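PDB 3QTG: pyruvate kinase from Pyrobaculum aerophilum, which catalyses the last step of glycolysis, transferring the phosphate of phosphoenolpyruvate to ADP to yield pyruvate and ATP, with the help of a divalent metal cation. Local coordinates for residues Pro25-Asp28 and Val29-Pro32; Ala180-Asp183 and Val184-Leu187; Asp360-Ala363 and Lys364-Glu368. All coordinates share one frame; numbering follows the deposited sequence.

Contact 1 of 3, residues Pro25-Asp28 and Val29-Pro32; sequences PSTD and VLRP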
ATOM      1  N   PRO A  25     -10.031 -27.152  44.166  1.00 50.71           N
ATOM      2  CA  PRO A  25     -10.071 -27.095  45.630  1.00 51.79           C
ATOM      3  C   PRO A  25      -9.688 -25.732  46.204  1.00 52.27           C
ATOM      4  O   PRO A  25     -10.275 -25.320  47.201  1.00 52.55           O
ATOM      5  CB  PRO A  25      -9.057 -28.163  46.053  1.00 52.34           C
ATOM      6  CG  PRO A  25      -9.023 -29.125  44.889  1.00 51.80           C
ATOM      7  CD  PRO A  25      -9.151 -28.239  43.688  1.00 50.30           C
ATOM      8  N   SER A  26      -8.742 -25.031  45.570  1.00 52.10           N
ATOM      9  CA  SER A  26      -8.315 -23.700  46.036  1.00 52.50           C
ATOM     10  C   SER A  26      -9.412 -22.646  45.951  1.00 53.23           C
ATOM     11  O   SER A  26      -9.401 -21.675  46.712  1.00 53.91           O
ATOM     12  CB  SER A  26      -7.095 -23.215  45.264  1.00 51.96           C
ATOM     13  OG  SER A  26      -5.985 -24.047  45.509  1.00 52.02           O
ATOM     14  N   THR A  27     -10.359 -22.834  45.033  1.00 53.45           N
ATOM     15  CA  THR A  27     -11.475 -21.903  44.907  1.00 54.65           C
ATOM     16  C   THR A  27     -12.700 -22.366  45.714  1.00 55.78           C
ATOM     17  O   THR A  27     -13.476 -21.541  46.209  1.00 55.98           O
ATOM     18  CB  THR A  27     -11.848 -21.616  43.423  1.00 53.88           C
ATOM     19  OG1 THR A  27     -12.032 -22.857  42.738  1.00 53.88           O
ATOM     20  CG2 THR A  27     -10.734 -20.818  42.717  1.00 53.73           C
ATOM     21  N   ASP A  28     -12.868 -23.682  45.834  1.00 56.79           N
ATOM     22  CA  ASP A  28     -13.924 -24.269  46.668  1.00 58.67           C
ATOM     23  C   ASP A  28     -13.960 -23.704  48.094  1.00 60.04           C
ATOM     24  O   ASP A  28     -15.035 -23.455  48.638  1.00 60.76           O
ATOM     25  CB  ASP A  28     -13.764 -25.792  46.734  1.00 58.42           C
ATOM     26  CG  ASP A  28     -14.081 -26.475  45.414  1.00 58.53           C
ATOM     27  OD1 ASP A  28     -14.594 -25.800  44.494  1.00 59.76           O
ATOM     28  OD2 ASP A  28     -13.812 -27.692  45.290  1.00 57.45           O
ATOM     29  N   VAL A  29     -12.783 -23.500  48.684  1.00 61.18           N
ATOM     30  CA  VAL A  29     -12.667 -23.083  50.092  1.00 62.86           C
ATOM     31  C   VAL A  29     -12.745 -21.567  50.301  1.00 63.83           C
ATOM     32  O   VAL A  29     -12.695 -21.088  51.432  1.00 64.41           O
ATOM     33  CB  VAL A  29     -11.379 -23.655  50.766  1.00 62.82           C
ATOM     34  CG1 VAL A  29     -11.511 -25.161  50.968  1.00 62.92           C
ATOM     35  CG2 VAL A  29     -10.119 -23.328  49.943  1.00 62.09           C
ATOM     36  N   LEU A  30     -12.861 -20.815  49.214  1.00 64.21           N
ATOM     37  CA  LEU A  30     -12.967 -19.360  49.305  1.00 65.22           C
ATOM     38  C   LEU A  30     -14.192 -18.921  50.111  1.00 66.90           C
ATOM     39  O   LEU A  30     -15.319 -19.353  49.843  1.00 67.05           O
ATOM     40  CB  LEU A  30     -12.998 -18.727  47.904  1.00 64.26           C
ATOM     41  CG  LEU A  30     -11.723 -18.125  47.303  1.00 63.07           C
ATOM     42  CD1 LEU A  30     -10.436 -18.744  47.844  1.00 62.18           C
ATOM     43  CD2 LEU A  30     -11.781 -18.203  45.785  1.00 61.78           C
ATOM     44  N   ARG A  31     -13.943 -18.072  51.105  1.00 68.37           N
ATOM     45  CA  ARG A  31     -14.983 -17.365  51.847  1.00 70.45           C
ATOM     46  C   ARG A  31     -15.960 -16.730  50.855  1.00 69.96           C
ATOM     47  O   ARG A  31     -15.526 -16.216  49.818  1.00 69.77           O
ATOM     48  CB  ARG A  31     -14.318 -16.275  52.692  1.00 70.94           C
ATOM     49  CG  ARG A  31     -15.120 -15.742  53.878  1.00 73.84           C
ATOM     50  CD  ARG A  31     -14.288 -14.764  54.730  1.00 73.98           C
ATOM     51  NE  ARG A  31     -12.877 -15.157  54.815  1.00 75.83           N
ATOM     52  CZ  ARG A  31     -11.870 -14.469  54.272  1.00 76.47           C
ATOM     53  NH1 ARG A  31     -12.115 -13.333  53.618  1.00 76.38           N
ATOM     54  NH2 ARG A  31     -10.617 -14.910  54.389  1.00 75.52           N
ATOM     55  N   PRO A  32     -17.279 -16.748  51.161  1.00 70.42           N
ATOM     56  CA  PRO A  32     -18.270 -16.165  50.236  1.00 69.78           C
ATOM     57  C   PRO A  32     -17.846 -14.806  49.664  1.00 69.02           C
ATOM     58  O   PRO A  32     -18.270 -14.425  48.556  1.00 68.28           O
ATOM     59  CB  PRO A  32     -19.506 -15.989  51.121  1.00 70.89           C
ATOM     60  CG  PRO A  32     -19.387 -17.083  52.143  1.00 71.36           C
ATOM     61  CD  PRO A  32     -17.916 -17.302  52.377  1.00 71.30           C
TER
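The carbonyl oxygen of T27 takes a hydrogen bond from the backbone N of L30, 3.2 Å away, and this i to i+3 link closes a turn where the short helix 25-28 gives out. One residue earlier, V29 N reaches P25 O at 3.4 Å, a weak bond. The branched side chains that follow lie against the P25 and S26 carbonyl oxygens: CG2 of V29 lies between its own backbone N and carbonyl carbon (CG1 is beside the N, chi1 -71°), which brings it to 3.4 Å from P25 O and close to S26 O as well. L30 divides its two methyls: CD1 lies 3.3 Å from S26 O, while CD2 meets CB and CG2 of T27 obliquely, at 4.2 Å from T27 CB. Leucine thus shields the turn with carbon while its N-H closes it. The small hydroxyls serve the backbone: T27 OG1 bonds to G24 O, and S26 OG to G328 O. D28 OD2 forms a salt bridge with R60. The turn follows barrel strand 18-22 and leads into helix 32-39, with R60 supplied by helix 54-71.

Contact 2 of 3, residues Ala180-Asp183 and Val184-Leu187; sequences AEED and VEAL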
ATOM      1  N   ALA A 180     -13.432 -40.588  23.476  1.00 62.54           N
ATOM      2  CA  ALA A 180     -13.034 -41.548  24.492  1.00 62.11           C
ATOM      3  C   ALA A 180     -14.241 -41.998  25.316  1.00 62.18           C
ATOM      4  O   ALA A 180     -15.117 -41.190  25.660  1.00 61.81           O
ATOM      5  CB  ALA A 180     -11.961 -40.966  25.390  1.00 61.50           C
ATOM      6  N   GLU A 181     -14.266 -43.288  25.634  1.00 61.83           N
ATOM      7  CA  GLU A 181     -15.347 -43.897  26.407  1.00 61.91           C
ATOM      8  C   GLU A 181     -15.582 -43.121  27.701  1.00 61.04           C
ATOM      9  O   GLU A 181     -16.723 -42.913  28.113  1.00 60.54           O
ATOM     10  CB  GLU A 181     -15.023 -45.368  26.704  1.00 62.43           C
ATOM     11  CG  GLU A 181     -16.250 -46.273  26.719  1.00 65.24           C
ATOM     12  CD  GLU A 181     -16.082 -47.509  27.593  1.00 67.35           C
ATOM     13  OE1 GLU A 181     -17.077 -47.886  28.252  1.00 70.43           O
ATOM     14  OE2 GLU A 181     -14.976 -48.097  27.630  1.00 66.30           O
ATOM     15  N   GLU A 182     -14.490 -42.675  28.320  1.00 60.48           N
ATOM     16  CA  GLU A 182     -14.542 -41.891  29.559  1.00 60.47           C
ATOM     17  C   GLU A 182     -15.127 -40.482  29.336  1.00 59.75           C
ATOM     18  O   GLU A 182     -15.707 -39.890  30.257  1.00 60.35           O
ATOM     19  CB  GLU A 182     -13.145 -41.776  30.183  1.00 60.49           C
ATOM     20  CG  GLU A 182     -12.431 -43.097  30.485  1.00 63.68           C
ATOM     21  CD  GLU A 182     -11.728 -43.712  29.263  1.00 67.80           C
ATOM     22  OE1 GLU A 182     -11.956 -44.921  28.998  1.00 70.36           O
ATOM     23  OE2 GLU A 182     -10.953 -43.002  28.571  1.00 68.52           O
ATOM     24  N   ASP A 183     -14.957 -39.942  28.130  1.00 58.10           N
ATOM     25  CA  ASP A 183     -15.542 -38.643  27.789  1.00 57.07           C
ATOM     26  C   ASP A 183     -17.059 -38.782  27.636  1.00 56.70           C
ATOM     27  O   ASP A 183     -17.827 -38.007  28.221  1.00 56.49           O
ATOM     28  CB  ASP A 183     -14.904 -38.064  26.511  1.00 56.70           C
ATOM     29  CG  ASP A 183     -13.454 -37.599  26.722  1.00 56.45           C
ATOM     30  OD1 ASP A 183     -13.027 -37.429  27.888  1.00 56.67           O
ATOM     31  OD2 ASP A 183     -12.742 -37.403  25.710  1.00 55.44           O
ATOM     32  N   VAL A 184     -17.464 -39.783  26.850  1.00 56.12           N
ATOM     33  CA  VAL A 184     -18.861 -40.199  26.692  1.00 55.85           C
ATOM     34  C   VAL A 184     -19.545 -40.340  28.059  1.00 56.31           C
ATOM     35  O   VAL A 184     -20.636 -39.811  28.260  1.00 56.37           O
ATOM     36  CB  VAL A 184     -18.960 -41.529  25.885  1.00 56.33           C
ATOM     37  CG1 VAL A 184     -20.388 -42.087  25.887  1.00 56.46           C
ATOM     38  CG2 VAL A 184     -18.465 -41.335  24.449  1.00 55.51           C
ATOM     39  N   GLU A 185     -18.885 -41.033  28.990  1.00 56.08           N
ATOM     40  CA  GLU A 185     -19.377 -41.215  30.355  1.00 56.89           C
ATOM     41  C   GLU A 185     -19.491 -39.898  31.121  1.00 55.76           C
ATOM     42  O   GLU A 185     -20.478 -39.674  31.815  1.00 55.98           O
ATOM     43  CB  GLU A 185     -18.482 -42.195  31.138  1.00 56.97           C
ATOM     44  CG  GLU A 185     -18.561 -43.674  30.689  1.00 59.04           C
ATOM     45  CD  GLU A 185     -17.750 -44.635  31.585  1.00 59.71           C
ATOM     46  OE1 GLU A 185     -18.375 -45.575  32.136  1.00 62.87           O
ATOM     47  OE2 GLU A 185     -16.508 -44.461  31.737  1.00 61.59           O
ATOM     48  N   ALA A 186     -18.476 -39.038  31.007  1.00 54.60           N
ATOM     49  CA  ALA A 186     -18.467 -37.746  31.705  1.00 53.73           C
ATOM     50  C   ALA A 186     -19.521 -36.771  31.179  1.00 53.60           C
ATOM     51  O   ALA A 186     -20.111 -36.010  31.945  1.00 53.57           O
ATOM     52  CB  ALA A 186     -17.060 -37.112  31.656  1.00 53.67           C
ATOM     53  N   LEU A 187     -19.773 -36.806  29.875  1.00 53.66           N
ATOM     54  CA  LEU A 187     -20.792 -35.945  29.274  1.00 53.62           C
ATOM     55  C   LEU A 187     -22.239 -36.325  29.642  1.00 55.25           C
ATOM     56  O   LEU A 187     -23.102 -35.445  29.792  1.00 55.76           O
ATOM     57  CB  LEU A 187     -20.594 -35.853  27.758  1.00 52.71           C
ATOM     58  CG  LEU A 187     -19.935 -34.584  27.169  1.00 51.36           C
ATOM     59  CD1 LEU A 187     -19.378 -33.599  28.201  1.00 49.38           C
ATOM     60  CD2 LEU A 187     -18.892 -34.922  26.125  1.00 47.40           C
TER
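Backbone bonds first join A180-D183 to V184-L187: four successive i to i+4 hydrogen bonds, from V184 N to A180 O through to L187 N to D183 O, the last measuring 2.8 Å. A180, at the N-cap, brings no side-chain oxygen; its small methyl suits a buried place against P84. Carbon contacts come next. V184 CB lies 3.4 Å from E181 O, and CG2, beside its own backbone N, reaches A180 O at 3.6 Å. E185 lays CG at 3.3 Å from E181 O, its chain then running out extended. V184 and L187 pack their apolar branches on L217 of helix 208-220. The charges form a third group: E181 OE1 and E185 OE1 are 4.7 Å apart, like charges that would probably repel mildly on this exposed side. D183, by contrast, is buried, and its OD1 accepts a hydrogen bond from G83 N, tying the helix to the loop after strand 76-80. This is the first two turns of an amphipathic helix on the outside of a TIM barrel, with the glutamates E181, E182 and E185 on the exposed side, V184 and L187 toward helix 208-220, and D183 the buried exception.

Contact 3 of 3, residues Asp360-Ala363 and Lys364-Glu368; sequences DRFA and KGLVE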
ATOM      1  N   ASP A 360     -18.669 -10.412   5.839  1.00 40.02           N
ATOM      2  CA  ASP A 360     -17.302 -10.135   6.287  1.00 40.12           C
ATOM      3  C   ASP A 360     -16.869  -8.735   5.869  1.00 39.72           C
ATOM      4  O   ASP A 360     -16.353  -8.000   6.695  1.00 39.35           O
ATOM      5  CB  ASP A 360     -16.303 -11.160   5.731  1.00 40.16           C
ATOM      6  CG  ASP A 360     -16.326 -12.511   6.484  1.00 43.08           C
ATOM      7  OD1 ASP A 360     -16.934 -12.636   7.588  1.00 41.56           O
ATOM      8  OD2 ASP A 360     -15.716 -13.462   5.939  1.00 45.55           O
ATOM      9  N   ARG A 361     -17.076  -8.381   4.592  1.00 40.36           N
ATOM     10  CA  ARG A 361     -16.739  -7.046   4.076  1.00 41.46           C
ATOM     11  C   ARG A 361     -17.516  -5.980   4.840  1.00 39.96           C
ATOM     12  O   ARG A 361     -16.939  -4.991   5.238  1.00 40.12           O
ATOM     13  CB  ARG A 361     -16.981  -6.928   2.564  1.00 41.83           C
ATOM     14  CG  ARG A 361     -16.345  -8.062   1.785  1.00 44.20           C
ATOM     15  CD  ARG A 361     -16.356  -7.868   0.258  1.00 45.84           C
ATOM     16  NE  ARG A 361     -15.581  -8.936  -0.367  1.00 52.94           N
ATOM     17  CZ  ARG A 361     -14.288  -8.838  -0.678  1.00 55.70           C
ATOM     18  NH1 ARG A 361     -13.618  -7.703  -0.447  1.00 55.23           N
ATOM     19  NH2 ARG A 361     -13.665  -9.882  -1.226  1.00 57.09           N
ATOM     20  N   PHE A 362     -18.803  -6.213   5.093  1.00 39.08           N
ATOM     21  CA  PHE A 362     -19.611  -5.291   5.911  1.00 38.57           C
ATOM     22  C   PHE A 362     -18.990  -5.068   7.296  1.00 37.92           C
ATOM     23  O   PHE A 362     -18.789  -3.913   7.716  1.00 36.01           O
ATOM     24  CB  PHE A 362     -21.052  -5.808   6.052  1.00 38.50           C
ATOM     25  CG  PHE A 362     -21.932  -4.982   6.978  1.00 38.75           C
ATOM     26  CD1 PHE A 362     -22.515  -3.804   6.536  1.00 38.88           C
ATOM     27  CD2 PHE A 362     -22.195  -5.409   8.274  1.00 38.90           C
ATOM     28  CE1 PHE A 362     -23.345  -3.061   7.365  1.00 40.64           C
ATOM     29  CE2 PHE A 362     -23.013  -4.686   9.118  1.00 39.36           C
ATOM     30  CZ  PHE A 362     -23.596  -3.493   8.662  1.00 41.04           C
ATOM     31  N   ALA A 363     -18.678  -6.165   7.998  1.00 37.67           N
ATOM     32  CA  ALA A 363     -18.161  -6.081   9.384  1.00 37.65           C
ATOM     33  C   ALA A 363     -16.782  -5.402   9.465  1.00 37.61           C
ATOM     34  O   ALA A 363     -16.561  -4.529  10.298  1.00 37.53           O
ATOM     35  CB  ALA A 363     -18.149  -7.452  10.053  1.00 37.09           C
ATOM     36  N   LYS A 364     -15.882  -5.781   8.567  1.00 38.05           N
ATOM     37  CA  LYS A 364     -14.584  -5.119   8.418  1.00 38.98           C
ATOM     38  C   LYS A 364     -14.734  -3.604   8.191  1.00 39.27           C
ATOM     39  O   LYS A 364     -14.053  -2.811   8.841  1.00 39.42           O
ATOM     40  CB  LYS A 364     -13.809  -5.734   7.247  1.00 38.87           C
ATOM     41  CG  LYS A 364     -12.419  -5.186   7.078  1.00 39.73           C
ATOM     42  CD  LYS A 364     -11.637  -6.025   6.102  1.00 44.17           C
ATOM     43  CE  LYS A 364     -10.236  -5.465   5.857  1.00 47.30           C
ATOM     44  NZ  LYS A 364     -10.306  -4.294   4.893  1.00 49.67           N
ATOM     45  N   GLY A 365     -15.609  -3.220   7.257  1.00 39.45           N
ATOM     46  CA  GLY A 365     -15.860  -1.808   6.941  1.00 39.50           C
ATOM     47  C   GLY A 365     -16.376  -1.040   8.142  1.00 39.27           C
ATOM     48  O   GLY A 365     -15.941   0.070   8.397  1.00 39.21           O
ATOM     49  N   LEU A 366     -17.286  -1.651   8.897  1.00 39.37           N
ATOM     50  CA  LEU A 366     -17.743  -1.106  10.182  1.00 39.70           C
ATOM     51  C   LEU A 366     -16.645  -0.879  11.222  1.00 39.00           C
ATOM     52  O   LEU A 366     -16.592   0.177  11.869  1.00 39.13           O
ATOM     53  CB  LEU A 366     -18.831  -1.980  10.785  1.00 40.33           C
ATOM     54  CG  LEU A 366     -20.194  -1.315  10.891  1.00 43.39           C
ATOM     55  CD1 LEU A 366     -20.649  -0.692   9.540  1.00 45.54           C
ATOM     56  CD2 LEU A 366     -21.161  -2.343  11.393  1.00 44.68           C
ATOM     57  N   VAL A 367     -15.777  -1.870  11.383  1.00 38.99           N
ATOM     58  CA  VAL A 367     -14.713  -1.815  12.387  1.00 38.67           C
ATOM     59  C   VAL A 367     -13.717  -0.686  12.042  1.00 39.82           C
ATOM     60  O   VAL A 367     -13.343   0.094  12.914  1.00 38.96           O
ATOM     61  CB  VAL A 367     -14.005  -3.184  12.521  1.00 38.37           C
ATOM     62  CG1 VAL A 367     -12.635  -3.044  13.203  1.00 37.44           C
ATOM     63  CG2 VAL A 367     -14.915  -4.188  13.255  1.00 36.06           C
ATOM     64  N   GLU A 368     -13.319  -0.614  10.773  1.00 40.79           N
ATOM     65  CA  GLU A 368     -12.412   0.422  10.287  1.00 43.82           C
ATOM     66  C   GLU A 368     -13.054   1.792  10.367  1.00 44.16           C
ATOM     67  O   GLU A 368     -12.392   2.762  10.713  1.00 44.72           O
ATOM     68  CB  GLU A 368     -11.927   0.104   8.863  1.00 43.65           C
ATOM     69  CG  GLU A 368     -11.097  -1.176   8.858  1.00 45.50           C
ATOM     70  CD  GLU A 368     -10.564  -1.600   7.501  1.00 47.91           C
ATOM     71  OE1 GLU A 368     -11.105  -1.173   6.444  1.00 52.60           O
ATOM     72  OE2 GLU A 368      -9.598  -2.405   7.515  1.00 51.96           O
TER
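Four consecutive i to i+4 backbone hydrogen bonds run from K364 N to D360 O, 2.9 Å and nearly straight at 174°, through to V367 N to A363 O, marking regular alpha-helix. The helix, 358-373, belongs to the alpha/beta domain of pyruvate kinase and packs on its mixed five-stranded sheet. F362 and L366, one turn apart, make the main side-chain contact. The phenyl ring swings out with CG opposite the backbone N (chi1 175°), which carries its far edge along the helix to L366: CE2 meets CD2 at 3.8 Å, while CD1 lies over one ring face. A flat ring beside a branched leucine fills this buried face closely, and both side chains rest on T447 of strand 444-448 and V457 of strand 455-460. The ring also stacks edge-to-face with H455 and packs on V459 of the second subunit, so it touches that subunit as well as the sheet. An alanine in place of F362 is likely to leave L366 without the ring beside it and to open a gap against H455 and the neighbouring subunit's V459. On another face, the small methyl of A363 lets R389 of helix 385-391 come close, and V367, whose CG2 lies 3.4 Å from A363 O, packs on I390. D360 suits a place among bases: its OD1 takes salt bridges from R389 and K392, and OD2 accepts the N-H of Q356. Outward, K364 stretches its chain until a bend at chi4 (-79°) turns the ammonium toward the next turn. There NZ and E368 OE2 form a salt bridge whose hydrogen bond is weak, the two atoms 3.3 Å apart.

In the fold
Contacts 1, 2 and 3 follow one another along the chain, and none touches another. The first two belong to the barrel domain. Contact 1 comes just after barrel strand 18-22 and contact 2 on helix 181-190, before barrel strand 199-202; their centres are 27 Å apart and their nearest atoms about 17 Å. Contact 3 lies on helix 358-373 in the C-terminal alpha/beta domain, its centre 44 Å from that of contact 1 and 41 Å from that of contact 2, on the other side of the chain's centre from the latter. The barrel domain of the first two probably houses the active site, while the third lies in a domain that meets a neighbouring subunit.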